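Local structure of cellulosomal scaffoldin (Bacteroides cellulosolvens, 1TYJ) at residues T19-V24 against T107-K112; M60-T65 against K112-V117. The protein probably serves as a type-II cohesin module of a cellulosomal scaffoldin, binding the dockerin of a partner protein during assembly of the cellulose-degrading complex. One frame throughout, in Å; residues are numbered along the deposited sequence. Where two conformers were deposited one is given.

Interaction 1. Residues T19-V24 against T107-K112; sequences TLTINV and TGAVAK
Ile22, Val24 and Val110 make the tight side of this antiparallel strand pair, the side turned to the interior of the beta sandwich. The isopropyl groups of Val24 and Val110 meet at about a right angle, Val24 CG2 lying 3.9 Å from Val110 CG1, while CG2 of Val110 reaches over the carbonyl of Ile22, 3.5 Å from its O. With CG1 of Val110 anti to the carbonyl carbon (chi1 -51°), CG2 falls between the backbone N and that carbon, which brings it to the Ile22 carbonyl. Branched aliphatic residues suit this face, where Phe35 and Phe88 cover Ile22 and Leu66 covers both valines. An alanine in place of Val110 would probably leave a gap between Val24, Ile22 and Leu66.

A classic beta bulge interrupts the register here: Val110 and Ala111 both face Ile22, whose carbonyl O takes a short bond from Val110 N (2.8 Å) and a weak one from Ala111 N (3.4 Å). Beyond the bulge Val24 and Gly108 exchange two backbone bonds, and Gly108 adopts a conformation (phi 144°) in which a side chain would strike the preceding carbonyl.

The opposite face is more polar, and looser where Thr21 and Lys112 run alongside each other, OG1 of the threonine 3.8 Å from Lys112 CG; the extended lysine leads its amine away from the strand pair. Asn23 OD1 rests 3.4 Å from the methyl of Ala109, a residue small enough for the amide to come down against it. Apolar branches within and polar groups without are consistent with a sheet held by backbone bonds and packed on the sandwich interior through its aliphatic side.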
loop_
_atom_site.group_PDB
_atom_site.type_symbol
_atom_site.label_atom_id
_atom_site.label_comp_id
_atom_site.label_asym_id
_atom_site.label_seq_id
_atom_site.Cartn_x
_atom_site.Cartn_y
_atom_site.Cartn_z
ATOM N N THR A 19 1.740 -10.812 4.980
ATOM C CA THR A 19 2.089 -9.668 4.137
ATOM C C THR A 19 1.008 -9.351 3.103
ATOM O O THR A 19 0.537 -10.255 2.391
ATOM C CB THR A 19 3.447 -9.915 3.488
ATOM O OG1 THR A 19 4.418 -10.089 4.529
ATOM C CG2 THR A 19 3.880 -8.759 2.558
ATOM N N LEU A 20 0.604 -8.080 3.066
ATOM C CA LEU A 20 -0.244 -7.546 2.012
ATOM C C LEU A 20 0.671 -6.965 0.927
ATOM O O LEU A 20 1.356 -5.960 1.161
ATOM C CB LEU A 20 -1.097 -6.416 2.594
ATOM C CG LEU A 20 -2.183 -5.825 1.664
ATOM C CD1 LEU A 20 -3.293 -6.881 1.439
ATOM C CD2 LEU A 20 -2.784 -4.532 2.231
ATOM N N THR A 21 0.688 -7.587 -0.250
ATOM C CA THR A 21 1.393 -7.013 -1.379
ATOM C C THR A 21 0.373 -6.162 -2.144
ATOM O O THR A 21 -0.762 -6.622 -2.425
ATOM C CB THR A 21 1.962 -8.115 -2.260
ATOM O OG1 THR A 21 2.984 -8.835 -1.544
ATOM C CG2 THR A 21 2.576 -7.515 -3.537
ATOM N N ILE A 22 0.750 -4.909 -2.433
ATOM C CA ILE A 22 -0.189 -3.957 -3.063
ATOM C C ILE A 22 0.295 -3.714 -4.467
ATOM O O ILE A 22 1.454 -3.315 -4.670
ATOM C CB ILE A 22 -0.258 -2.622 -2.315
ATOM C CG1 ILE A 22 -0.654 -2.833 -0.830
ATOM C CG2 ILE A 22 -1.220 -1.640 -3.051
ATOM C CD1 ILE A 22 -0.423 -1.610 0.052
ATOM N N ASN A 23 -0.584 -4.014 -5.423
ATOM C CA ASN A 23 -0.293 -3.893 -6.861
ATOM C C ASN A 23 -1.118 -2.793 -7.522
ATOM O O ASN A 23 -2.196 -2.424 -7.038
ATOM C CB ASN A 23 -0.608 -5.242 -7.558
ATOM C CG ASN A 23 0.119 -6.414 -6.885
ATOM O OD1 ASN A 23 1.319 -6.381 -6.746
ATOM N ND2 ASN A 23 -0.637 -7.433 -6.425
ATOM N N VAL A 24 -0.614 -2.268 -8.638
ATOM C CA VAL A 24 -1.471 -1.528 -9.549
ATOM C C VAL A 24 -1.569 -2.376 -10.823
ATOM O O VAL A 24 -0.673 -3.175 -11.113
ATOM C CB VAL A 24 -0.950 -0.116 -9.861
ATOM C CG1 VAL A 24 -0.948 0.708 -8.614
ATOM C CG2 VAL A 24 0.464 -0.150 -10.424
ATOM N N THR A 107 1.809 -1.831 -14.397
ATOM C CA THR A 107 1.336 -3.051 -13.706
ATOM C C THR A 107 2.442 -3.681 -12.895
ATOM O O THR A 107 3.572 -3.826 -13.366
ATOM C CB THR A 107 0.707 -4.099 -14.693
ATOM O OG1 THR A 107 -0.402 -3.516 -15.353
ATOM C CG2 THR A 107 0.231 -5.359 -13.939
ATOM N N GLY A 108 2.123 -4.033 -11.655
ATOM C CA GLY A 108 3.114 -4.652 -10.798
ATOM C C GLY A 108 3.013 -4.244 -9.341
ATOM O O GLY A 108 2.161 -3.417 -8.986
ATOM N N ALA A 109 3.915 -4.782 -8.504
ATOM C CA ALA A 109 3.845 -4.455 -7.079
ATOM C C ALA A 109 4.446 -3.070 -6.805
ATOM O O ALA A 109 5.546 -2.765 -7.290
ATOM C CB ALA A 109 4.561 -5.499 -6.243
ATOM N N VAL A 110 3.722 -2.255 -6.017
ATOM C CA VAL A 110 4.228 -0.963 -5.574
ATOM C C VAL A 110 4.704 -0.886 -4.120
ATOM O O VAL A 110 5.560 -0.028 -3.785
ATOM C CB VAL A 110 3.201 0.175 -5.849
ATOM C CG1 VAL A 110 2.746 0.113 -7.313
ATOM C CG2 VAL A 110 1.964 0.114 -4.875
ATOM N N ALA A 111 4.167 -1.747 -3.245
ATOM C CA ALA A 111 4.513 -1.698 -1.811
ATOM C C ALA A 111 4.089 -3.000 -1.213
ATOM O O ALA A 111 3.199 -3.692 -1.766
ATOM C CB ALA A 111 3.758 -0.558 -1.102
ATOM N N LYS A 112 4.676 -3.314 -0.059
ATOM C CA LYS A 112 4.201 -4.441 0.739
ATOM C C LYS A 112 4.166 -4.031 2.188
ATOM O O LYS A 112 5.079 -3.384 2.671
ATOM C CB LYS A 112 5.093 -5.666 0.618
ATOM C CG LYS A 112 5.485 -6.017 -0.827
ATOM C CD LYS A 112 6.426 -7.180 -0.850
ATOM C CE LYS A 112 6.879 -7.414 -2.268
ATOM N NZ LYS A 112 7.923 -8.488 -2.332
#

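Interaction 2. Residues M60-T65 against K112-V117; sequences MPDYGT and KVTFKV. With MOH (methanol), chain G.
Pro61 and Val113 lie side by side and point the same way, the proline ring flanking one branch of the valine. Its CB is 3.9 Å from Val113 CG2, and CG is almost as near. Val113 holds CG2 beside its own backbone N and opposite its carbonyl carbon, which brings that methyl to the ring; CG1 takes the position anti to N (chi1 177°). Both residues suit a buried place, for Phe88 packs on each of them and Tyr55 also meets the proline. Pro61 CB comes within 3.4 Å of Lys112 O as well, and lacking an N-H the proline leaves the backbone pairing to its successor.

That successor, Asp62, forms one hydrogen-bonded antiparallel pair with Lys112. Lys112 N donates to Asp62 O at 2.9 Å, approaching from above the carbonyl plane, whereas the return bond from Asp62 N is weak. The brief strand 62-63 thus adds to the edge of strand 108-117, in a cohesin beta sandwich where strand 44-48 pairs with the same long strand farther along.

On the face away from Pro61, the side chains of Asp62 and Lys112 stand next to each other, CB to CB at 4.1 Å. The carboxylate turns toward Thr114, whose side chain it crosses obliquely, and a water spans the interval: it donates to Asp62 OD2 and accepts from Thr114 N, each at 3.0 Å. A short acid is well placed to hold this bridge, which occupies the threonine's N-H while its OG1 bonds to Thr19. Lys112 instead extends its aliphatic chain past the carbonyl of Tyr63, with CE 3.8 Å from Tyr63 O. Tyr63 itself points away, its OH bonded to Asp75 and its ring in a cation-pi contact with Arg90.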
loop_
_atom_site.group_PDB
_atom_site.type_symbol
_atom_site.label_atom_id
_atom_site.label_comp_id
_atom_site.label_asym_id
_atom_site.label_seq_id
_atom_site.Cartn_x
_atom_site.Cartn_y
_atom_site.Cartn_z
ATOM N N MET A 60 8.564 3.509 6.646
ATOM C CA MET A 60 8.125 3.270 5.279
ATOM C C MET A 60 7.904 1.765 5.058
ATOM O O MET A 60 8.782 0.947 5.406
ATOM C CB MET A 60 9.192 3.734 4.285
ATOM C CG MET A 60 8.725 3.714 2.845
ATOM S SD MET A 60 7.422 4.941 2.523
ATOM C CE MET A 60 6.888 4.399 0.871
ATOM N N PRO A 61 6.743 1.375 4.462
ATOM C CA PRO A 61 6.586 -0.023 4.045
ATOM C C PRO A 61 7.622 -0.522 3.048
ATOM O O PRO A 61 8.389 0.256 2.472
ATOM C CB PRO A 61 5.196 -0.048 3.378
ATOM C CG PRO A 61 4.427 1.137 4.102
ATOM C CD PRO A 61 5.533 2.189 4.197
ATOM N N ASP A 62 7.655 -1.831 2.848
ATOM C CA ASP A 62 8.590 -2.417 1.914
ATOM C C ASP A 62 8.256 -2.002 0.488
ATOM O O ASP A 62 7.118 -1.733 0.157
ATOM C CB ASP A 62 8.581 -3.949 2.022
ATOM C CG ASP A 62 8.926 -4.435 3.426
ATOM O OD1 ASP A 62 10.110 -4.389 3.811
ATOM O OD2 ASP A 62 7.987 -4.797 4.184
ATOM N N TYR A 63 9.283 -1.948 -0.361
ATOM C CA TYR A 63 9.078 -1.639 -1.749
ATOM C C TYR A 63 8.580 -2.861 -2.556
ATOM O O TYR A 63 8.693 -4.028 -2.124
ATOM C CB TYR A 63 10.378 -1.129 -2.362
ATOM C CG TYR A 63 10.931 0.145 -1.772
ATOM C CD1 TYR A 63 12.305 0.271 -1.553
ATOM C CD2 TYR A 63 10.095 1.249 -1.468
ATOM C CE1 TYR A 63 12.861 1.451 -1.046
ATOM C CE2 TYR A 63 10.634 2.427 -0.899
ATOM C CZ TYR A 63 12.019 2.524 -0.714
ATOM O OH TYR A 63 12.603 3.671 -0.214
ATOM N N GLY A 64 7.975 -2.546 -3.705
ATOM C CA GLY A 64 7.638 -3.518 -4.731
ATOM C C GLY A 64 8.656 -3.403 -5.854
ATOM O O GLY A 64 9.798 -2.965 -5.645
ATOM N N THR A 65 8.256 -3.787 -7.042
ATOM C CA THR A 65 9.178 -3.713 -8.180
ATOM C C THR A 65 9.032 -2.411 -8.978
ATOM O O THR A 65 9.954 -2.018 -9.708
ATOM C CB THR A 65 8.984 -4.901 -9.124
ATOM O OG1 THR A 65 7.648 -4.879 -9.578
ATOM C CG2 THR A 65 9.159 -6.218 -8.374
ATOM N N LYS A 112 4.676 -3.314 -0.059
ATOM C CA LYS A 112 4.201 -4.441 0.739
ATOM C C LYS A 112 4.166 -4.031 2.188
ATOM O O LYS A 112 5.079 -3.384 2.671
ATOM C CB LYS A 112 5.093 -5.666 0.618
ATOM C CG LYS A 112 5.485 -6.017 -0.827
ATOM C CD LYS A 112 6.426 -7.180 -0.850
ATOM C CE LYS A 112 6.879 -7.414 -2.268
ATOM N NZ LYS A 112 7.923 -8.488 -2.332
ATOM N N VAL A 113 3.133 -4.473 2.892
ATOM C CA VAL A 113 3.029 -4.190 4.315
ATOM C C VAL A 113 2.866 -5.512 5.026
ATOM O O VAL A 113 1.935 -6.271 4.749
ATOM C CB VAL A 113 1.816 -3.319 4.627
ATOM C CG1 VAL A 113 1.657 -3.082 6.133
ATOM C CG2 VAL A 113 1.893 -1.990 3.907
ATOM N N THR A 114 3.796 -5.811 5.921
ATOM C CA THR A 114 3.707 -7.014 6.748
ATOM C C THR A 114 3.139 -6.619 8.100
ATOM O O THR A 114 3.483 -5.553 8.652
ATOM C CB THR A 114 5.127 -7.638 6.927
ATOM O OG1 THR A 114 5.659 -7.977 5.634
ATOM C CG2 THR A 114 5.120 -8.905 7.794
ATOM N N PHE A 115 2.281 -7.501 8.636
ATOM C CA PHE A 115 1.700 -7.366 9.962
ATOM C C PHE A 115 2.057 -8.592 10.800
ATOM O O PHE A 115 2.085 -9.714 10.271
ATOM C CB PHE A 115 0.174 -7.333 9.868
ATOM C CG PHE A 115 -0.378 -6.202 9.055
ATOM C CD1 PHE A 115 -0.595 -6.336 7.682
ATOM C CD2 PHE A 115 -0.763 -5.008 9.677
ATOM C CE1 PHE A 115 -1.157 -5.268 6.929
ATOM C CE2 PHE A 115 -1.302 -3.962 8.936
ATOM C CZ PHE A 115 -1.512 -4.100 7.572
ATOM N N LYS A 116 2.364 -8.380 12.078
ATOM C CA LYS A 116 2.474 -9.484 13.023
ATOM C C LYS A 116 1.101 -9.663 13.648
ATOM O O LYS A 116 0.438 -8.693 14.030
ATOM C CB LYS A 116 3.569 -9.235 14.086
ATOM C CG LYS A 116 3.614 -10.302 15.196
ATOM C CD LYS A 116 4.552 -9.933 16.347
ATOM C CE LYS A 116 6.006 -10.091 15.955
ATOM N NZ LYS A 116 6.906 -9.963 17.170
ATOM N N VAL A 117 0.675 -10.914 13.743
ATOM C CA VAL A 117 -0.603 -11.227 14.393
ATOM C C VAL A 117 -0.394 -11.241 15.902
ATOM O O VAL A 117 0.433 -12.012 16.405
ATOM C CB VAL A 117 -1.129 -12.589 13.909
ATOM C CG1 VAL A 117 -2.421 -12.925 14.639
ATOM C CG2 VAL A 117 -1.280 -12.568 12.367
HETATM C C MOH G . 12.349 3.872 8.027
HETATM O O MOH G . 11.312 4.361 7.106
HETATM O O HOH W 1 6.162 -4.117 6.411
#

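Overall arrangement
Interactions 1 and 2 lie in one sheet of the cohesin sandwich, their centres about 9 Å apart, with strand 108-117 common to both. Strand 17-25 pairs along one edge of it and the short strand 62-63 along the other, and Lys112 belongs to both contacts. The segments alternate along the chain, 19-24, 60-65, 107-112 and 112-117, so the late strand fits between two earlier pieces that are distant in sequence. Direct bonds also join the contacts, from Leu20 N to Val113 O and between the hydroxyls of Thr19 and Thr114. Strand 108-117 therefore ties the early part of the module to the segment around 62-63 within a single sheet.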